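Local coordinates for uncharacterized protein (Nostoc punctiforme, PDB 2R3S) that probably transfers a methyl group from S-adenosylmethionine to a hydroxyl oxygen of a substrate not yet identified, as a putative dimeric O-methyltransferase, at residues L29-F32 / T33-Q37; Y76-S80 / D81-F85; V236-P239 / N240-H244. All blocks are in the same frame, centred on the assembly; numbering follows the deposited sequence.

Interaction 1. Residues L29-F32 / T33-Q37; sequences LNVF and TAISQ
Val-31 O is gripped by two backbone amides of the next turn, Ile-35 N and Ala-34 N. The bond from Ile-35 N measures 3.1 Å and is fairly straight, with 154° at the hydrogen. Ala-34 N, at 3.2 Å from Val-31 O, makes only a weak bond there, its angle at the hydrogen being 121°, while the better bond of Ala-34 N goes to Asn-30 O. The motif is a single-turn alpha-helix, 31-35, within the dimerisation domain of the O-methyltransferase, and it follows helix 17-28 after a two-residue break. At Asn-30, positive phi ends the first helix in a Schellman motif, while its carbonyl already accepts the first bond of the new one, from Ala-34 N at 3.1 Å. Although Asn-30 sits at the N-cap position, its side chain makes no capping bond; OD1 takes a hydrogen bond from NE of Arg-88 instead. Thr-33 OG1 accepts a hydrogen bond from the backbone N of the same Arg-88, so two nearby side chains tie this turn to one residue that follows helix 80-85.

Apolar packing occurs on another flank of the turn. Val-31 and Ile-35 lie side by side and point the same way, CG1 of Val-31 meeting CD1 of Ile-35 at 4.0 Å. The first torsion of Ile-35 (-60°) sets CG1 beside its backbone N, which carries this branch back over the preceding turn, 3.6 Å from Val-31 O. The side chain of Phe-32 packs on Ile-23 and Ala-26 of helix 17-28 and on Met-69 of strand 69-72. The helix closes where Ser-36 leaves helical geometry, its N hydrogen-bonded to Phe-32 O at 2.7 Å.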
ATOM      1  N   LEU A  29     -14.119  10.610  -5.355  1.00 30.08           N
ATOM      2  CA  LEU A  29     -15.579  10.579  -5.376  1.00 29.67           C
ATOM      3  C   LEU A  29     -16.213  11.535  -4.373  1.00 29.34           C
ATOM      4  O   LEU A  29     -17.422  11.633  -4.303  1.00 30.26           O
ATOM      5  CB  LEU A  29     -16.078   9.154  -5.132  1.00 29.89           C
ATOM      6  CG  LEU A  29     -15.786   8.150  -6.244  1.00 28.84           C
ATOM      7  CD1 LEU A  29     -16.235   6.748  -5.822  1.00 27.24           C
ATOM      8  CD2 LEU A  29     -16.472   8.582  -7.516  1.00 29.24           C
ATOM      9  N   ASN A  30     -15.398  12.253  -3.610  1.00 31.22           N
ATOM     10  CA  ASN A  30     -15.879  13.198  -2.610  1.00 30.47           C
ATOM     11  C   ASN A  30     -16.680  12.554  -1.475  1.00 28.98           C
ATOM     12  O   ASN A  30     -17.513  13.202  -0.852  1.00 27.61           O
ATOM     13  CB  ASN A  30     -16.682  14.317  -3.264  1.00 30.98           C
ATOM     14  CG  ASN A  30     -15.810  15.430  -3.794  1.00 39.62           C
ATOM     15  OD1 ASN A  30     -14.585  15.313  -3.851  1.00 36.52           O
ATOM     16  ND2 ASN A  30     -16.451  16.529  -4.196  1.00 45.81           N
ATOM     17  N   VAL A  31     -16.382  11.302  -1.156  1.00 27.67           N
ATOM     18  CA  VAL A  31     -17.185  10.587  -0.184  1.00 26.47           C
ATOM     19  C   VAL A  31     -17.237  11.339   1.147  1.00 25.73           C
ATOM     20  O   VAL A  31     -18.294  11.467   1.751  1.00 28.59           O
ATOM     21  CB  VAL A  31     -16.671   9.163   0.061  1.00 27.33           C
ATOM     22  CG1 VAL A  31     -17.486   8.523   1.147  1.00 22.66           C
ATOM     23  CG2 VAL A  31     -16.700   8.322  -1.246  1.00 20.63           C
ATOM     24  N   PHE A  32     -16.093  11.819   1.611  1.00 28.39           N
ATOM     25  CA  PHE A  32     -16.012  12.465   2.941  1.00 26.36           C
ATOM     26  C   PHE A  32     -16.773  13.788   3.004  1.00 27.24           C
ATOM     27  O   PHE A  32     -17.327  14.127   4.032  1.00 28.68           O
ATOM     28  CB  PHE A  32     -14.554  12.718   3.310  1.00 26.07           C
ATOM     29  CG  PHE A  32     -13.698  11.516   3.200  1.00 22.36           C
ATOM     30  CD1 PHE A  32     -13.800  10.493   4.131  1.00 32.64           C
ATOM     31  CD2 PHE A  32     -12.796  11.379   2.149  1.00 30.78           C
ATOM     32  CE1 PHE A  32     -12.991   9.345   4.026  1.00 33.80           C
ATOM     33  CE2 PHE A  32     -11.979  10.243   2.050  1.00 27.84           C
ATOM     34  CZ  PHE A  32     -12.077   9.239   2.993  1.00 25.08           C
ATOM     35  N   THR A  33     -16.748  14.541   1.900  1.00 28.15           N
ATOM     36  CA  THR A  33     -17.501  15.792   1.744  1.00 25.91           C
ATOM     37  C   THR A  33     -19.008  15.559   1.782  1.00 26.81           C
ATOM     38  O   THR A  33     -19.752  16.394   2.307  1.00 27.75           O
ATOM     39  CB  THR A  33     -17.099  16.488   0.426  1.00 25.69           C
ATOM     40  OG1 THR A  33     -15.681  16.745   0.452  1.00 23.52           O
ATOM     41  CG2 THR A  33     -17.856  17.808   0.218  1.00 25.19           C
ATOM     42  N   ALA A  34     -19.445  14.429   1.230  1.00 27.73           N
ATOM     43  CA  ALA A  34     -20.864  14.033   1.244  1.00 28.69           C
ATOM     44  C   ALA A  34     -21.371  13.603   2.629  1.00 28.12           C
ATOM     45  O   ALA A  34     -22.546  13.847   2.976  1.00 30.11           O
ATOM     46  CB  ALA A  34     -21.110  12.918   0.205  1.00 28.42           C
ATOM     47  N   ILE A  35     -20.512  12.947   3.405  1.00 27.61           N
ATOM     48  CA  ILE A  35     -20.830  12.608   4.789  1.00 27.70           C
ATOM     49  C   ILE A  35     -20.673  13.816   5.705  1.00 28.55           C
ATOM     50  O   ILE A  35     -21.533  14.101   6.539  1.00 31.29           O
ATOM     51  CB  ILE A  35     -19.948  11.457   5.339  1.00 27.40           C
ATOM     52  CG1 ILE A  35     -20.129  10.179   4.510  1.00 32.01           C
ATOM     53  CG2 ILE A  35     -20.339  11.153   6.770  1.00 26.40           C
ATOM     54  CD1 ILE A  35     -19.083   9.133   4.761  1.00 26.88           C
ATOM     55  N   SER A  36     -19.559  14.511   5.561  1.00 28.55           N
ATOM     56  CA  SER A  36     -19.247  15.672   6.368  1.00 30.28           C
ATOM     57  C   SER A  36     -19.378  15.377   7.859  1.00 31.52           C
ATOM     58  O   SER A  36     -18.798  14.406   8.341  1.00 31.86           O
ATOM     59  CB  SER A  36     -20.078  16.886   5.937  1.00 30.72           C
ATOM     60  OG  SER A  36     -19.564  18.051   6.564  1.00 29.06           O
ATOM     61  N   GLN A  37     -20.126  16.181   8.605  1.00 31.92           N
ATOM     62  CA  GLN A  37     -20.212  15.948  10.051  1.00 31.86           C
ATOM     63  C   GLN A  37     -21.465  15.216  10.477  1.00 29.81           C
ATOM     64  O   GLN A  37     -21.728  15.103  11.656  1.00 30.10           O
ATOM     65  CB  GLN A  37     -20.031  17.260  10.818  1.00 33.51           C
ATOM     66  CG  GLN A  37     -18.749  18.009  10.423  1.00 42.00           C
ATOM     67  CD  GLN A  37     -18.185  18.913  11.511  1.00 50.70           C
ATOM     68  OE1 GLN A  37     -18.740  19.026  12.600  1.00 60.08           O
ATOM     69  NE2 GLN A  37     -17.053  19.546  11.220  1.00 51.47           N
TER

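Interaction 2. Residues Y76-S80 / D81-F85; sequences YRLTS and DSAMF
Leu-78 lays its CD1 methyl over the backbone of Ala-83, 3.7 Å from Ala-83 N, while its CB rests against CB of Ser-82 at 4.0 Å. The motif is a strand-to-helix turn: strand 75-78, the central one of a small antiparallel sheet, leads through Thr-79, the N-cap residue, into helix 80-85. This agrees with a winged-helix-like dimerisation domain, in which the hairpin of strands 69-72 and 75-78 would form the wing.

Thr-79 uses both of its oxygens here. Its carbonyl O accepts a nearly straight bond from Ala-83 N (2.9 Å, 169° at the hydrogen), which closes the first turn of the helix. Its first torsion of 64° puts OG1 between the backbone N and the carbonyl carbon, facing the helix start, and there OG1 lies 3.2 Å from Ser-82 OG. How the protons are shared is not settled, since Phe-68 O is hydrogen-bonded to Ser-82 OG and weakly to Thr-79 OG1; the two hydroxyls thus gather at one carbonyl beside the hairpin.

Asp-81 faces the dimer partner, its OD1 accepting a hydrogen bond from Ser-6 N of the second subunit. The next helical bond runs from N of Met-84, a selenomethionine, to Ser-80 O at 3.0 Å and is more bent, with 139° at the hydrogen.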
ATOM      1  N   TYR A  76     -22.884   5.752   7.955  1.00 30.98           N
ATOM      2  CA  TYR A  76     -21.447   6.014   8.110  1.00 29.18           C
ATOM      3  C   TYR A  76     -21.196   7.420   8.647  1.00 29.38           C
ATOM      4  O   TYR A  76     -21.901   8.369   8.311  1.00 26.63           O
ATOM      5  CB  TYR A  76     -20.709   5.832   6.780  1.00 29.89           C
ATOM      6  CG  TYR A  76     -20.836   4.433   6.214  1.00 31.64           C
ATOM      7  CD1 TYR A  76     -20.060   3.384   6.704  1.00 26.88           C
ATOM      8  CD2 TYR A  76     -21.739   4.157   5.202  1.00 32.11           C
ATOM      9  CE1 TYR A  76     -20.173   2.113   6.183  1.00 29.69           C
ATOM     10  CE2 TYR A  76     -21.864   2.882   4.683  1.00 31.79           C
ATOM     11  CZ  TYR A  76     -21.089   1.868   5.178  1.00 32.79           C
ATOM     12  OH  TYR A  76     -21.234   0.611   4.660  1.00 30.51           O
ATOM     13  N   ARG A  77     -20.188   7.530   9.500  1.00 29.78           N
ATOM     14  CA  ARG A  77     -19.890   8.762  10.161  1.00 30.91           C
ATOM     15  C   ARG A  77     -18.388   8.958  10.121  1.00 28.95           C
ATOM     16  O   ARG A  77     -17.643   8.029  10.308  1.00 29.58           O
ATOM     17  CB  ARG A  77     -20.421   8.708  11.592  1.00 30.74           C
ATOM     18  CG  ARG A  77     -20.350  10.044  12.290  1.00 37.48           C
ATOM     19  CD  ARG A  77     -21.158  10.119  13.596  1.00 36.55           C
ATOM     20  NE  ARG A  77     -20.692  11.264  14.378  1.00 44.10           N
ATOM     21  N   LEU A  78     -17.931  10.163   9.835  1.00 27.72           N
ATOM     22  CA  LEU A  78     -16.499  10.394   9.775  1.00 27.66           C
ATOM     23  C   LEU A  78     -15.888  10.373  11.176  1.00 26.86           C
ATOM     24  O   LEU A  78     -16.569  10.671  12.166  1.00 26.72           O
ATOM     25  CB  LEU A  78     -16.223  11.741   9.141  1.00 29.46           C
ATOM     26  CG  LEU A  78     -16.681  11.911   7.708  1.00 26.98           C
ATOM     27  CD1 LEU A  78     -16.009  13.149   7.214  1.00 26.97           C
ATOM     28  CD2 LEU A  78     -16.306  10.673   6.911  1.00 23.80           C
ATOM     29  N   THR A  79     -14.623   9.993  11.252  1.00 27.04           N
ATOM     30  CA  THR A  79     -13.819  10.268  12.415  1.00 27.37           C
ATOM     31  C   THR A  79     -13.483  11.761  12.428  1.00 30.16           C
ATOM     32  O   THR A  79     -13.630  12.446  11.415  1.00 30.62           O
ATOM     33  CB  THR A  79     -12.509   9.483  12.399  1.00 29.40           C
ATOM     34  OG1 THR A  79     -11.730   9.916  11.293  1.00 28.17           O
ATOM     35  CG2 THR A  79     -12.740   7.944  12.351  1.00 20.01           C
ATOM     36  N   SER A  80     -13.061  12.271  13.581  1.00 30.45           N
ATOM     37  CA  SER A  80     -12.682  13.690  13.703  1.00 32.85           C
ATOM     38  C   SER A  80     -11.628  14.028  12.696  1.00 28.65           C
ATOM     39  O   SER A  80     -11.642  15.087  12.133  1.00 27.62           O
ATOM     40  CB  SER A  80     -12.064  13.996  15.075  1.00 33.55           C
ATOM     41  OG  SER A  80     -12.925  13.590  16.092  1.00 46.10           O
ATOM     42  N   ASP A  81     -10.665  13.138  12.538  1.00 27.93           N
ATOM     43  CA  ASP A  81      -9.584  13.365  11.613  1.00 28.86           C
ATOM     44  C   ASP A  81     -10.030  13.489  10.154  1.00 29.33           C
ATOM     45  O   ASP A  81      -9.477  14.292   9.419  1.00 28.97           O
ATOM     46  CB  ASP A  81      -8.585  12.241  11.740  1.00 32.40           C
ATOM     47  CG  ASP A  81      -7.817  12.284  13.068  1.00 35.51           C
ATOM     48  OD1 ASP A  81      -7.685  13.359  13.673  1.00 40.45           O
ATOM     49  OD2 ASP A  81      -7.326  11.238  13.475  1.00 35.71           O
ATOM     50  N   SER A  82     -10.997  12.672   9.735  1.00 29.30           N
ATOM     51  CA  SER A  82     -11.520  12.722   8.368  1.00 26.90           C
ATOM     52  C   SER A  82     -12.338  13.995   8.209  1.00 24.96           C
ATOM     53  O   SER A  82     -12.222  14.678   7.212  1.00 25.59           O
ATOM     54  CB  SER A  82     -12.367  11.480   8.042  1.00 25.83           C
ATOM     55  OG  SER A  82     -11.604  10.271   8.080  1.00 25.35           O
ATOM     56  N   ALA A  83     -13.142  14.325   9.204  1.00 25.20           N
ATOM     57  CA  ALA A  83     -13.938  15.541   9.148  1.00 29.56           C
ATOM     58  C   ALA A  83     -13.028  16.773   8.976  1.00 29.60           C
ATOM     59  O   ALA A  83     -13.324  17.677   8.215  1.00 28.63           O
ATOM     60  CB  ALA A  83     -14.807  15.658  10.384  1.00 28.50           C
HETATM   61  N   MSE A  84     -11.869  16.739   9.616  1.00 31.20           N
HETATM   62  CA  MSE A  84     -10.976  17.888   9.619  0.50 33.21           C
HETATM   63  C   MSE A  84     -10.130  17.924   8.355  1.00 30.62           C
HETATM   64  O   MSE A  84      -9.898  18.989   7.808  1.00 29.93           O
HETATM   65  CB  MSE A  84     -10.082  17.908  10.869  0.50 31.83           C
HETATM   66  CG  MSE A  84      -9.212  19.188  10.998  0.50 40.44           C
HETATM   67 SE   MSE A  84      -8.206  19.333  12.692  0.38 44.35          SE
HETATM   68  CE  MSE A  84      -7.098  20.905  12.370  0.50 33.74           C
ATOM     69  N   PHE A  85      -9.681  16.776   7.873  1.00 30.18           N
ATOM     70  CA  PHE A  85      -8.680  16.767   6.794  1.00 28.04           C
ATOM     71  C   PHE A  85      -9.162  16.310   5.406  1.00 26.13           C
ATOM     72  O   PHE A  85      -8.450  16.486   4.403  1.00 26.45           O
ATOM     73  CB  PHE A  85      -7.434  15.962   7.256  1.00 28.90           C
ATOM     74  CG  PHE A  85      -6.707  16.614   8.416  1.00 28.97           C
ATOM     75  CD1 PHE A  85      -5.974  17.791   8.223  1.00 28.05           C
ATOM     76  CD2 PHE A  85      -6.771  16.073   9.695  1.00 30.61           C
ATOM     77  CE1 PHE A  85      -5.317  18.421   9.281  1.00 30.33           C
ATOM     78  CE2 PHE A  85      -6.137  16.695  10.769  1.00 32.78           C
ATOM     79  CZ  PHE A  85      -5.410  17.877  10.569  1.00 36.14           C
TER

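Interaction 3. Residues V236-P239 / N240-H244; sequences VLLP and NFLHH. With EDO (1,2-ethanediol), chain E.
Phe-241 starts with CB 4.0 Å from Pro-239 O, and CG stands anti to the backbone N (chi1 -162°), which turns the ring away from the strand end, so that CD2 is the ring atom left near Leu-238. It meets CD2 of Leu-238 at 3.9 Å, the methyl approaching obliquely to the ring. The side chain also touches Ser-173 and Ala-224, and the ring packs edge-to-face with Phe-245.

The other branch of Leu-238 is engaged as well: CD1 touches CD1 of Leu-242 at 4.2 Å, so one leucine spans two side chains of the loop. No direct hydrogen bond joins strand and loop here; a water does so instead, donating to Leu-238 O (2.8 Å) and accepting from Leu-242 N (2.9 Å).

Within the loop, Phe-241 O accepts a bond from His-244 ND1 at 3.1 Å, bent to 141° at the hydrogen. This helps fix the rotation of the imidazole, over whose centre CD2 of His-243 stands, 3.4 Å above the ring plane. His-243 in turn is bonded through ND1 to Asp-271 OD1. A 1,2-ethanediol, probably from the crystallisation liquor, has its O2 weakly bonded to Asn-240 O. The loop lies at the C-terminal end of the fourth strand of a Rossmann-like sheet, where class I methyltransferases usually place their active site; in related O-methyltransferases this loop borders the methyl-transfer site, and probably does so here.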
ATOM      1  N   VAL A 236      19.530  32.193   2.771  1.00 39.02           N
ATOM      2  CA  VAL A 236      19.313  31.229   1.674  1.00 37.55           C
ATOM      3  C   VAL A 236      18.511  30.015   2.193  1.00 37.66           C
ATOM      4  O   VAL A 236      18.968  29.264   3.054  1.00 36.02           O
ATOM      5  CB  VAL A 236      20.629  30.762   1.027  1.00 35.61           C
ATOM      6  CG1 VAL A 236      20.355  29.809  -0.125  1.00 31.90           C
ATOM      7  CG2 VAL A 236      21.457  31.977   0.522  1.00 39.41           C
ATOM      8  N   LEU A 237      17.299  29.850   1.674  1.00 37.18           N
ATOM      9  CA  LEU A 237      16.431  28.745   2.051  1.00 33.86           C
ATOM     10  C   LEU A 237      16.608  27.590   1.074  1.00 32.18           C
ATOM     11  O   LEU A 237      16.638  27.806  -0.131  1.00 32.33           O
ATOM     12  CB  LEU A 237      14.971  29.189   2.043  1.00 32.77           C
ATOM     13  CG  LEU A 237      14.666  30.545   2.665  1.00 36.08           C
ATOM     14  CD1 LEU A 237      13.167  30.774   2.674  1.00 28.42           C
ATOM     15  CD2 LEU A 237      15.258  30.599   4.042  1.00 32.02           C
ATOM     16  N   LEU A 238      16.706  26.373   1.606  1.00 30.88           N
ATOM     17  CA  LEU A 238      16.692  25.140   0.836  1.00 31.08           C
ATOM     18  C   LEU A 238      15.585  24.181   1.370  1.00 32.41           C
ATOM     19  O   LEU A 238      15.865  23.210   2.111  1.00 29.79           O
ATOM     20  CB  LEU A 238      18.055  24.471   0.944  1.00 33.07           C
ATOM     21  CG  LEU A 238      19.225  25.047   0.156  1.00 32.32           C
ATOM     22  CD1 LEU A 238      20.599  24.602   0.760  1.00 28.43           C
ATOM     23  CD2 LEU A 238      19.064  24.608  -1.280  1.00 26.08           C
ATOM     24  N   PRO A 239      14.318  24.437   0.986  1.00 32.50           N
ATOM     25  CA  PRO A 239      13.232  23.577   1.428  1.00 31.34           C
ATOM     26  C   PRO A 239      13.100  22.344   0.540  1.00 29.83           C
ATOM     27  O   PRO A 239      12.942  22.481  -0.651  1.00 29.40           O
ATOM     28  CB  PRO A 239      12.004  24.477   1.309  1.00 32.81           C
ATOM     29  CG  PRO A 239      12.444  25.712   0.567  1.00 32.59           C
ATOM     30  CD  PRO A 239      13.827  25.519   0.121  1.00 32.83           C
ATOM     31  N   ASN A 240      13.185  21.159   1.128  1.00 29.09           N
ATOM     32  CA  ASN A 240      12.979  19.887   0.423  1.00 30.03           C
ATOM     33  C   ASN A 240      13.707  19.782  -0.935  1.00 30.49           C
ATOM     34  O   ASN A 240      13.144  19.277  -1.941  1.00 30.69           O
ATOM     35  CB  ASN A 240      11.470  19.567   0.270  1.00 31.21           C
ATOM     36  CG  ASN A 240      10.819  19.133   1.572  1.00 33.89           C
ATOM     37  OD1 ASN A 240      11.247  18.164   2.200  1.00 32.01           O
ATOM     38  ND2 ASN A 240       9.762  19.843   1.974  1.00 29.08           N
ATOM     39  N   PHE A 241      14.973  20.209  -0.947  1.00 30.35           N
ATOM     40  CA  PHE A 241      15.803  20.139  -2.151  1.00 29.91           C
ATOM     41  C   PHE A 241      16.947  19.170  -2.043  1.00 28.11           C
ATOM     42  O   PHE A 241      17.174  18.382  -2.941  1.00 29.52           O
ATOM     43  CB  PHE A 241      16.386  21.520  -2.488  1.00 30.62           C
ATOM     44  CG  PHE A 241      16.887  21.640  -3.926  1.00 34.67           C
ATOM     45  CD1 PHE A 241      16.095  21.227  -4.998  1.00 35.15           C
ATOM     46  CD2 PHE A 241      18.131  22.184  -4.206  1.00 38.38           C
ATOM     47  CE1 PHE A 241      16.541  21.339  -6.308  1.00 38.12           C
ATOM     48  CE2 PHE A 241      18.574  22.299  -5.528  1.00 37.62           C
ATOM     49  CZ  PHE A 241      17.778  21.873  -6.565  1.00 32.50           C
ATOM     50  N   LEU A 242      17.695  19.231  -0.955  1.00 28.17           N
ATOM     51  CA  LEU A 242      19.002  18.563  -0.941  1.00 29.75           C
ATOM     52  C   LEU A 242      18.906  17.054  -1.008  1.00 29.01           C
ATOM     53  O   LEU A 242      19.779  16.421  -1.575  1.00 27.82           O
ATOM     54  CB  LEU A 242      19.840  18.981   0.278  1.00 31.86           C
ATOM     55  CG  LEU A 242      20.449  20.393   0.273  1.00 33.44           C
ATOM     56  CD1 LEU A 242      21.298  20.500   1.536  1.00 31.98           C
ATOM     57  CD2 LEU A 242      21.283  20.692  -1.009  1.00 23.80           C
ATOM     58  N   HIS A 243      17.837  16.481  -0.448  1.00 29.15           N
ATOM     59  CA  HIS A 243      17.625  15.016  -0.468  1.00 27.81           C
ATOM     60  C   HIS A 243      17.604  14.316  -1.826  1.00 28.27           C
ATOM     61  O   HIS A 243      17.778  13.092  -1.894  1.00 29.54           O
ATOM     62  CB  HIS A 243      16.354  14.622   0.322  1.00 28.98           C
ATOM     63  CG  HIS A 243      15.079  15.299  -0.106  1.00 27.47           C
ATOM     64  ND1 HIS A 243      14.258  15.947   0.796  1.00 25.15           N
ATOM     65  CD2 HIS A 243      14.448  15.367  -1.305  1.00 23.73           C
ATOM     66  CE1 HIS A 243      13.179  16.389   0.170  1.00 28.08           C
ATOM     67  NE2 HIS A 243      13.275  16.055  -1.109  1.00 28.43           N
ATOM     68  N   HIS A 244      17.382  15.069  -2.901  1.00 28.48           N
ATOM     69  CA  HIS A 244      17.407  14.535  -4.285  1.00 26.78           C
ATOM     70  C   HIS A 244      18.784  14.194  -4.862  1.00 27.60           C
ATOM     71  O   HIS A 244      18.882  13.457  -5.836  1.00 25.36           O
ATOM     72  CB  HIS A 244      16.763  15.553  -5.223  1.00 28.67           C
ATOM     73  CG  HIS A 244      15.323  15.810  -4.925  1.00 29.75           C
ATOM     74  ND1 HIS A 244      14.879  17.002  -4.401  1.00 30.51           N
ATOM     75  CD2 HIS A 244      14.230  15.012  -5.040  1.00 31.22           C
ATOM     76  CE1 HIS A 244      13.569  16.932  -4.222  1.00 30.92           C
ATOM     77  NE2 HIS A 244      13.152  15.734  -4.594  1.00 30.35           N
TER
HETATM   78  C1  EDO E 337      10.605  22.189  -2.477  1.00 44.54           C
HETATM   79  O1  EDO E 337      11.888  22.828  -2.821  1.00 26.91           O
HETATM   80  C2  EDO E 337       9.953  21.305  -3.555  1.00 41.59           C
HETATM   81  O2  EDO E 337      10.360  19.926  -3.596  1.00 44.17           O
HETATM   82  O   HOH W   1      16.869  20.751   1.376  1.00 26.25           O

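In the fold
Along the chain the three contacts come in series. Interactions 1 and 2 share the dimerisation domain, their centres about 9 Å apart, and they touch: CD1 of Leu-78 packs 3.6 Å from Phe-32 O, and its CD2 lies 3.8 Å from CD1 of Ile-35. Helix 31-35 and Ser-36 are thereby seated against strand 75-78. Interaction 3 lies in the O-methyltransferase domain, at the end of strand 233-239 in the seven-stranded mixed sheet. Its centre is about 36 Å from that of interaction 1 and 33 Å from that of interaction 2. No atoms touch between this probable methyl-transfer domain site and the other two, the nearest being about 24 and 17 Å away.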